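Local structure of lipase-specific foldase (Burkholderia glumae, 2ES4) at residues A246-T249 with P250-R254; Q313-A317 with P318-I322. The protein assists the folding of the extracellular lipase during its passage through the periplasm. All coordinates share one frame; numbering follows the deposited sequence.

Interaction 1. Residues A246-T249 with P250-R254; sequences AGAT and PDQMR
Thr249 and Gln252 hold each other by reciprocal hydrogen bonds. The backbone N of Thr249 gives its hydrogen to Gln252 OE1 over 3.0 Å, and the bond is almost straight at 171°, arriving in the carbonyl plane of the amide on one of the oxygen's lone pairs. In return the backbone N of Gln252 donates to Thr249 OG1 at 3.2 Å. The threonine hydroxyl can accept this hydrogen because chi1 of 64° sets OG1 between its own backbone N and carbonyl carbon, turned over the first turn of the helix, while CG2 rests 3.6 Å from Gln252 OE1. Gln252 for its part runs extended beyond CG, back along the chain, passing its CG 3.2 Å from Thr249 OG1, which brings OE1 back to Thr249 N.

This is a capping box at the start of helix 250-258, with Thr249 as N-cap and Pro250 as first helical residue, a place where a proline lacking an N-H costs no helical bond. The first regular bond of the helix follows, from Met253 N to Thr249 O at 2.9 Å. Just upstream, Gly247 with its positive phi closes helix 221-245 in a Schellman motif, so one helix ends and the next begins within a few residues.

On the outer side of the new turn Arg254 NH1 forms a salt bridge with Asp251 OD1 at 2.7 Å, through the anti lone pair of that oxygen, which lies close to the guanidinium plane. Inward, Ala248 CB sits 4.1 Å from Gln252 CB and also touches Leu243. Met253, its CG anti to the backbone N (chi1 176°), reaches between helices 221-245 and 263-294, meeting Ile240, Leu243, Ala269 and Gln273.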
loop_
_atom_site.group_PDB
_atom_site.type_symbol
_atom_site.label_atom_id
_atom_site.label_comp_id
_atom_site.label_asym_id
_atom_site.label_seq_id
_atom_site.Cartn_x
_atom_site.Cartn_y
_atom_site.Cartn_z
ATOM N N ALA B 246 26.627 -4.731 9.871
ATOM C CA ALA B 246 28.058 -4.881 10.108
ATOM C C ALA B 246 28.333 -5.367 11.531
ATOM O O ALA B 246 29.469 -5.712 11.866
ATOM C CB ALA B 246 28.777 -3.563 9.852
ATOM N N GLY B 247 27.287 -5.387 12.359
ATOM C CA GLY B 247 27.413 -5.829 13.737
ATOM C C GLY B 247 28.039 -4.797 14.651
ATOM O O GLY B 247 28.713 -5.152 15.623
ATOM N N ALA B 248 27.806 -3.518 14.351
ATOM C CA ALA B 248 28.351 -2.426 15.150
ATOM C C ALA B 248 27.856 -2.459 16.584
ATOM O O ALA B 248 26.666 -2.672 16.843
ATOM C CB ALA B 248 28.014 -1.084 14.518
ATOM N N THR B 249 28.783 -2.288 17.518
ATOM C CA THR B 249 28.450 -2.251 18.936
ATOM C C THR B 249 27.744 -0.903 19.156
ATOM O O THR B 249 27.763 -0.050 18.259
ATOM C CB THR B 249 29.733 -2.280 19.808
ATOM O OG1 THR B 249 30.498 -1.092 19.576
ATOM C CG2 THR B 249 30.555 -3.512 19.529
ATOM N N PRO B 250 27.090 -0.701 20.319
ATOM C CA PRO B 250 26.421 0.582 20.558
ATOM C C PRO B 250 27.362 1.788 20.481
ATOM O O PRO B 250 26.981 2.835 19.954
ATOM C CB PRO B 250 25.877 0.402 21.952
ATOM C CG PRO B 250 25.530 -1.065 21.961
ATOM C CD PRO B 250 26.712 -1.674 21.370
ATOM N N ASP B 251 28.603 1.614 20.948
ATOM C CA ASP B 251 29.604 2.686 20.907
ATOM C C ASP B 251 30.027 3.011 19.482
ATOM O O ASP B 251 30.172 4.184 19.133
ATOM C CB ASP B 251 30.847 2.334 21.734
ATOM C CG ASP B 251 30.601 2.401 23.233
ATOM O OD1 ASP B 251 29.807 3.251 23.689
ATOM O OD2 ASP B 251 31.218 1.598 23.967
ATOM N N GLN B 252 30.197 1.977 18.656
ATOM C CA GLN B 252 30.587 2.167 17.260
ATOM C C GLN B 252 29.455 2.821 16.481
ATOM O O GLN B 252 29.693 3.700 15.645
ATOM C CB GLN B 252 30.944 0.844 16.604
ATOM C CG GLN B 252 32.156 0.157 17.195
ATOM C CD GLN B 252 32.420 -1.184 16.550
ATOM O OE1 GLN B 252 31.514 -2.003 16.394
ATOM N NE2 GLN B 252 33.668 -1.414 16.159
ATOM N N MET B 253 28.227 2.401 16.780
ATOM C CA MET B 253 27.033 2.955 16.143
ATOM C C MET B 253 26.954 4.446 16.465
ATOM O O MET B 253 26.806 5.264 15.566
ATOM C CB MET B 253 25.780 2.247 16.655
ATOM C CG MET B 253 24.468 2.818 16.133
ATOM S SD MET B 253 24.179 2.596 14.373
ATOM C CE MET B 253 23.485 0.954 14.368
ATOM N N ARG B 254 27.129 4.784 17.740
ATOM C CA ARG B 254 27.089 6.172 18.183
ATOM C C ARG B 254 28.168 7.009 17.507
ATOM O O ARG B 254 27.871 8.068 16.970
ATOM C CB ARG B 254 27.272 6.271 19.692
ATOM C CG ARG B 254 27.093 7.695 20.249
ATOM C CD ARG B 254 27.440 7.806 21.725
ATOM N NE ARG B 254 26.669 6.886 22.565
ATOM C CZ ARG B 254 27.168 5.788 23.130
ATOM N NH1 ARG B 254 28.444 5.464 22.950
ATOM N NH2 ARG B 254 26.387 5.001 23.855
#

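Interaction 2. Residues Q313-A317 with P318-I322; sequences QTFTA and PGEAI
The ring of Phe315 meets the carboxylate of Glu320 at its edge: OE1 lies near the ring plane, 3.8 Å from CD1, and the two flat groups are turned 71° against each other. One face of the ring is occupied by Thr314 CG2, 3.9 Å above its centre. Beyond the two segments, the ring packs edge-to-face with Tyr286 and meets Trp279 with planes at about 45°, both on helix 263-294. Phe315 points its CB at the next helix, 4.3 Å from Ala321 CB, and chi1 of -58° turns the ring so that CD1 comes beside Glu320 OE1.

Glu320 runs extended from the first turn of helix 320-328, its CD 3.9 Å from Ala317 CB, and its OE1 forms a salt bridge with Arg282.

Residues Ala317 to Glu320 form a type II beta turn that leads into this helix. Glu320 N donates to Ala317 O at 3.1 Å, and Gly319, at the N-cap, has backbone angles at which a CB would be jammed against Pro318 O, so glycine is called for. A bridging water donates to Phe315 O and, at 2.7 Å, to Ala317 O, and accepts from Ala321 N at 3.1 Å.

Ala317 O thus takes two hydrogens, one from the backbone and one from the water, while the water supplies an early helical N-H with an acceptor. The bond to Arg282 would favour the ionised form of Glu320, and the aromatic edge beside OE1 would probably suit that negative charge.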
loop_
_atom_site.group_PDB
_atom_site.type_symbol
_atom_site.label_atom_id
_atom_site.label_comp_id
_atom_site.label_asym_id
_atom_site.label_seq_id
_atom_site.Cartn_x
_atom_site.Cartn_y
_atom_site.Cartn_z
ATOM N N GLN B 313 5.141 -15.134 31.498
ATOM C CA GLN B 313 5.772 -14.747 32.757
ATOM C C GLN B 313 7.120 -14.072 32.555
ATOM O O GLN B 313 7.518 -13.218 33.348
ATOM C CB GLN B 313 5.944 -15.964 33.665
ATOM C CG GLN B 313 4.650 -16.695 33.973
ATOM C CD GLN B 313 4.872 -17.976 34.748
ATOM O OE1 GLN B 313 5.693 -18.816 34.373
ATOM N NE2 GLN B 313 4.130 -18.138 35.835
ATOM N N THR B 314 7.803 -14.444 31.476
ATOM C CA THR B 314 9.127 -13.913 31.157
ATOM C C THR B 314 9.114 -12.561 30.437
ATOM O O THR B 314 9.970 -11.707 30.691
ATOM C CB THR B 314 9.921 -14.935 30.297
ATOM O OG1 THR B 314 9.969 -16.195 30.979
ATOM C CG2 THR B 314 11.344 -14.462 30.039
ATOM N N PHE B 315 8.178 -12.398 29.509
ATOM C CA PHE B 315 8.073 -11.179 28.720
ATOM C C PHE B 315 6.784 -10.467 29.069
ATOM O O PHE B 315 5.709 -10.827 28.579
ATOM C CB PHE B 315 8.099 -11.535 27.235
ATOM C CG PHE B 315 9.324 -12.278 26.813
ATOM C CD1 PHE B 315 10.552 -11.607 26.667
ATOM C CD2 PHE B 315 9.269 -13.660 26.579
ATOM C CE1 PHE B 315 11.718 -12.308 26.293
ATOM C CE2 PHE B 315 10.421 -14.367 26.206
ATOM C CZ PHE B 315 11.647 -13.693 26.063
ATOM N N THR B 316 6.893 -9.464 29.936
ATOM C CA THR B 316 5.725 -8.726 30.384
ATOM C C THR B 316 5.557 -7.326 29.814
ATOM O O THR B 316 4.537 -6.672 30.055
ATOM C CB THR B 316 5.639 -8.709 31.906
ATOM O OG1 THR B 316 6.839 -8.160 32.455
ATOM C CG2 THR B 316 5.439 -10.133 32.444
ATOM N N ALA B 317 6.562 -6.852 29.076
ATOM C CA ALA B 317 6.459 -5.555 28.401
ATOM C C ALA B 317 5.452 -5.851 27.287
ATOM O O ALA B 317 5.559 -6.896 26.630
ATOM C CB ALA B 317 7.793 -5.145 27.799
ATOM N N PRO B 318 4.433 -4.985 27.098
ATOM C CA PRO B 318 3.435 -5.226 26.047
ATOM C C PRO B 318 4.012 -5.550 24.667
ATOM O O PRO B 318 4.918 -4.867 24.183
ATOM C CB PRO B 318 2.645 -3.928 26.035
ATOM C CG PRO B 318 2.681 -3.515 27.479
ATOM C CD PRO B 318 4.118 -3.742 27.834
ATOM N N GLY B 319 3.544 -6.658 24.099
ATOM C CA GLY B 319 4.006 -7.079 22.792
ATOM C C GLY B 319 5.165 -8.061 22.744
ATOM O O GLY B 319 5.287 -8.804 21.766
ATOM N N GLU B 320 6.001 -8.097 23.781
ATOM C CA GLU B 320 7.145 -9.006 23.778
ATOM C C GLU B 320 6.828 -10.496 23.858
ATOM O O GLU B 320 7.552 -11.306 23.280
ATOM C CB GLU B 320 8.157 -8.624 24.844
ATOM C CG GLU B 320 8.895 -7.330 24.547
ATOM C CD GLU B 320 10.155 -7.164 25.379
ATOM O OE1 GLU B 320 10.321 -7.874 26.393
ATOM O OE2 GLU B 320 10.999 -6.327 25.003
ATOM N N ALA B 321 5.751 -10.864 24.552
ATOM C CA ALA B 321 5.373 -12.282 24.643
ATOM C C ALA B 321 4.981 -12.779 23.255
ATOM O O ALA B 321 5.361 -13.880 22.842
ATOM C CB ALA B 321 4.236 -12.470 25.613
ATOM N N ILE B 322 4.283 -11.920 22.516
ATOM C CA ILE B 322 3.859 -12.234 21.157
ATOM C C ILE B 322 5.082 -12.337 20.254
ATOM O O ILE B 322 5.151 -13.222 19.397
ATOM C CB ILE B 322 2.880 -11.171 20.609
ATOM C CG1 ILE B 322 1.570 -11.225 21.401
ATOM C CG2 ILE B 322 2.614 -11.396 19.118
ATOM C CD1 ILE B 322 0.502 -10.260 20.926
HETATM O O HOH W 1 4.102 -9.178 26.556
#

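Both contacts are short connections between consecutive helices, each placing the start of a helix, and they come in series along the chain. Their centres are 26 Å apart and their nearest atoms about 16 Å, so they do not touch. What joins them is helix 263-294: interaction 1 touches its Ala269, Gln273, Gln274 and Glu277, interaction 2 its Trp279, Arg282 and Tyr286 farther along. Each lies about 31 Å, centre to centre, from the middle of this extended, largely helical chain without strands. They differ in surroundings, since residues 313-322 lie against the chain of a different protein in the assembly, which Pro318 and Ile322 touch, whereas no other chain of the assembly reaches residues 246-254.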